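Long-range contact in polymerase cofactor VP35 (Reston ebolavirus, PDB 3KS4), which binds double-stranded RNA through its C-terminal domain, which suppresses the innate immune response of the host: residues A[81-86]-A[119-124]. Residues are numbered along the deposited sequence; the frame is centred on the assembly and turned at random.
Sequences TAFHQL and CALIQI
Helix 82-86 and helix 119-124 run in roughly the same direction, their segment axes 10.6 Å apart at closest approach and inclined at 41°. The backbones come nearest at Leu-86 and Leu-121, whose CA atoms are 7.6 Å apart. This is helix-helix packing in the helical part of the VP35 RNA-binding domain. Thr-81 is at the N-cap position of the first helix.

The interface is wholly apolar. Leu-121 points at the other helix. Its CD1 meets Phe-83 and its CB meets Leu-86. The CD1 methyl lies at the rim of the Phe-83 ring near the ring plane, 3.9 Å from Phe-83 CD1. Ile-122 CG1 also approaches the ring edge. The Phe-83 CG lies anti to the carbonyl carbon (chi1 -67°), and the ring reaches across to the second helix. Leu-86 and Leu-121 pass alongside each other in opposite senses.

Ala-120 and Ile-124 of the second helix also touch Phe-107 of helix 100-112. Leu-86 also touches Val-169 of strand 168-173, which ties this packing to the sheet. The CD2 methyl of Leu-86 sits 3.8 Å from Leu-121 CB and 4.5 Å from Ile-122 CD1.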
ATOM      1  N   THR A  81       3.102  -8.500  -5.432  1.00 60.64           N
ATOM      2  CA  THR A  81       1.998  -8.907  -4.576  1.00 58.13           C
ATOM      3  C   THR A  81       1.171  -7.704  -4.151  1.00 56.41           C
ATOM      4  O   THR A  81       1.564  -6.553  -4.362  1.00 61.86           O
ATOM      5  CB  THR A  81       2.499  -9.641  -3.309  1.00 54.71           C
ATOM      6  OG1 THR A  81       3.123  -8.712  -2.402  1.00 52.87           O
ATOM      7  CG2 THR A  81       3.482 -10.737  -3.699  1.00 49.11           C
ATOM      8  N   ALA A  82       0.026  -7.970  -3.540  1.00 55.90           N
ATOM      9  CA  ALA A  82      -0.768  -6.897  -2.968  1.00 52.13           C
ATOM     10  C   ALA A  82       0.072  -6.090  -1.965  1.00 47.22           C
ATOM     11  O   ALA A  82      -0.002  -4.865  -1.927  1.00 53.70           O
ATOM     12  CB  ALA A  82      -2.034  -7.450  -2.329  1.00 50.20           C
ATOM     13  N   PHE A  83       0.903  -6.771  -1.182  1.00 43.57           N
ATOM     14  CA  PHE A  83       1.823  -6.069  -0.279  1.00 48.88           C
ATOM     15  C   PHE A  83       2.839  -5.156  -0.979  1.00 49.26           C
ATOM     16  O   PHE A  83       3.144  -4.075  -0.482  1.00 50.07           O
ATOM     17  CB  PHE A  83       2.519  -7.049   0.666  1.00 47.11           C
ATOM     18  CG  PHE A  83       1.584  -7.683   1.632  1.00 45.81           C
ATOM     19  CD1 PHE A  83       1.232  -7.023   2.800  1.00 43.43           C
ATOM     20  CD2 PHE A  83       0.999  -8.908   1.345  1.00 51.80           C
ATOM     21  CE1 PHE A  83       0.330  -7.582   3.686  1.00 46.94           C
ATOM     22  CE2 PHE A  83       0.093  -9.479   2.215  1.00 43.89           C
ATOM     23  CZ  PHE A  83      -0.241  -8.814   3.396  1.00 52.39           C
ATOM     24  N   HIS A  84       3.353  -5.575  -2.128  1.00 48.73           N
ATOM     25  CA  HIS A  84       4.244  -4.706  -2.903  1.00 51.22           C
ATOM     26  C   HIS A  84       3.487  -3.438  -3.312  1.00 46.96           C
ATOM     27  O   HIS A  84       3.994  -2.322  -3.220  1.00 49.24           O
ATOM     28  CB  HIS A  84       4.807  -5.441  -4.144  1.00 49.05           C
ATOM     29  CG  HIS A  84       5.689  -6.608  -3.811  1.00 52.17           C
ATOM     30  ND1 HIS A  84       7.049  -6.483  -3.610  1.00 49.75           N
ATOM     31  CD2 HIS A  84       5.400  -7.917  -3.620  1.00 54.46           C
ATOM     32  CE1 HIS A  84       7.560  -7.666  -3.316  1.00 47.88           C
ATOM     33  NE2 HIS A  84       6.581  -8.554  -3.317  1.00 55.78           N
ATOM     34  N   GLN A  85       2.247  -3.619  -3.739  1.00 41.30           N
ATOM     35  CA  GLN A  85       1.411  -2.500  -4.140  1.00 46.43           C
ATOM     36  C   GLN A  85       1.108  -1.604  -2.939  1.00 45.71           C
ATOM     37  O   GLN A  85       1.093  -0.369  -3.046  1.00 42.79           O
ATOM     38  CB  GLN A  85       0.112  -3.031  -4.763  1.00 42.96           C
ATOM     39  CG  GLN A  85      -0.787  -1.955  -5.295  1.00 46.21           C
ATOM     40  CD  GLN A  85      -0.200  -1.238  -6.494  1.00 55.39           C
ATOM     41  OE1 GLN A  85       0.145  -1.859  -7.497  1.00 60.73           O
ATOM     42  NE2 GLN A  85      -0.090   0.080  -6.396  1.00 59.06           N
ATOM     43  N   LEU A  86       0.883  -2.228  -1.788  1.00 36.29           N
ATOM     44  CA  LEU A  86       0.647  -1.479  -0.558  1.00 39.26           C
ATOM     45  C   LEU A  86       1.882  -0.643  -0.178  1.00 41.89           C
ATOM     46  O   LEU A  86       1.763   0.493   0.289  1.00 39.82           O
ATOM     47  CB  LEU A  86       0.254  -2.428   0.582  1.00 32.68           C
ATOM     48  CG  LEU A  86      -0.007  -1.754   1.939  1.00 43.10           C
ATOM     49  CD1 LEU A  86      -1.096  -0.658   1.809  1.00 24.79           C
ATOM     50  CD2 LEU A  86      -0.390  -2.792   3.018  1.00 33.94           C
ATOM     51  N   CYS A 119       2.549  -8.069   8.104  1.00 46.54           N
ATOM     52  CA  CYS A 119       1.788  -7.586   9.245  1.00 46.35           C
ATOM     53  C   CYS A 119       2.175  -6.137   9.613  1.00 45.39           C
ATOM     54  O   CYS A 119       1.324  -5.320   9.975  1.00 45.37           O
ATOM     55  CB  CYS A 119       1.958  -8.546  10.435  1.00 48.06           C
ATOM     56  SG  CYS A 119       1.065  -8.016  11.914  1.00 85.78           S
ATOM     57  N   ALA A 120       3.455  -5.807   9.482  1.00 39.72           N
ATOM     58  CA  ALA A 120       3.912  -4.457   9.806  1.00 42.63           C
ATOM     59  C   ALA A 120       3.319  -3.418   8.870  1.00 42.75           C
ATOM     60  O   ALA A 120       3.042  -2.291   9.288  1.00 43.91           O
ATOM     61  CB  ALA A 120       5.457  -4.371   9.797  1.00 39.38           C
ATOM     62  N   LEU A 121       3.135  -3.786   7.602  1.00 41.59           N
ATOM     63  CA  LEU A 121       2.557  -2.861   6.625  1.00 37.74           C
ATOM     64  C   LEU A 121       1.111  -2.610   6.997  1.00 43.86           C
ATOM     65  O   LEU A 121       0.627  -1.472   6.942  1.00 45.10           O
ATOM     66  CB  LEU A 121       2.670  -3.407   5.202  1.00 41.97           C
ATOM     67  CG  LEU A 121       4.107  -3.647   4.715  1.00 43.92           C
ATOM     68  CD1 LEU A 121       4.140  -4.496   3.442  1.00 37.63           C
ATOM     69  CD2 LEU A 121       4.884  -2.332   4.532  1.00 35.17           C
ATOM     70  N   ILE A 122       0.429  -3.678   7.406  1.00 40.21           N
ATOM     71  CA  ILE A 122      -0.943  -3.557   7.850  1.00 37.97           C
ATOM     72  C   ILE A 122      -0.949  -2.651   9.078  1.00 46.93           C
ATOM     73  O   ILE A 122      -1.786  -1.753   9.185  1.00 42.49           O
ATOM     74  CB  ILE A 122      -1.556  -4.924   8.217  1.00 49.78           C
ATOM     75  CG1 ILE A 122      -1.620  -5.840   6.998  1.00 44.99           C
ATOM     76  CG2 ILE A 122      -2.967  -4.764   8.794  1.00 35.46           C
ATOM     77  CD1 ILE A 122      -2.562  -5.372   5.981  1.00 55.51           C
ATOM     78  N   GLN A 123      -0.003  -2.864   9.992  1.00 39.08           N
ATOM     79  CA  GLN A 123       0.043  -2.051  11.203  1.00 39.83           C
ATOM     80  C   GLN A 123       0.238  -0.565  10.905  1.00 40.81           C
ATOM     81  O   GLN A 123      -0.278   0.300  11.628  1.00 39.29           O
ATOM     82  CB  GLN A 123       1.155  -2.517  12.147  1.00 39.07           C
ATOM     83  CG  GLN A 123       1.035  -3.933  12.613  1.00 48.94           C
ATOM     84  CD  GLN A 123       0.049  -4.102  13.742  1.00 56.78           C
ATOM     85  OE1 GLN A 123      -0.966  -3.403  13.819  1.00 48.79           O
ATOM     86  NE2 GLN A 123       0.342  -5.049  14.635  1.00 60.20           N
ATOM     87  N   ILE A 124       1.015  -0.268   9.870  1.00 37.74           N
ATOM     88  CA  ILE A 124       1.198   1.118   9.467  1.00 42.66           C
ATOM     89  C   ILE A 124      -0.153   1.734   9.110  1.00 39.44           C
ATOM     90  O   ILE A 124      -0.455   2.845   9.527  1.00 35.29           O
ATOM     91  CB  ILE A 124       2.177   1.243   8.288  1.00 43.46           C
ATOM     92  CG1 ILE A 124       3.613   1.050   8.784  1.00 45.58           C
ATOM     93  CG2 ILE A 124       2.043   2.601   7.594  1.00 30.10           C
ATOM     94  CD1 ILE A 124       4.605   0.722   7.680  1.00 41.26           C
TER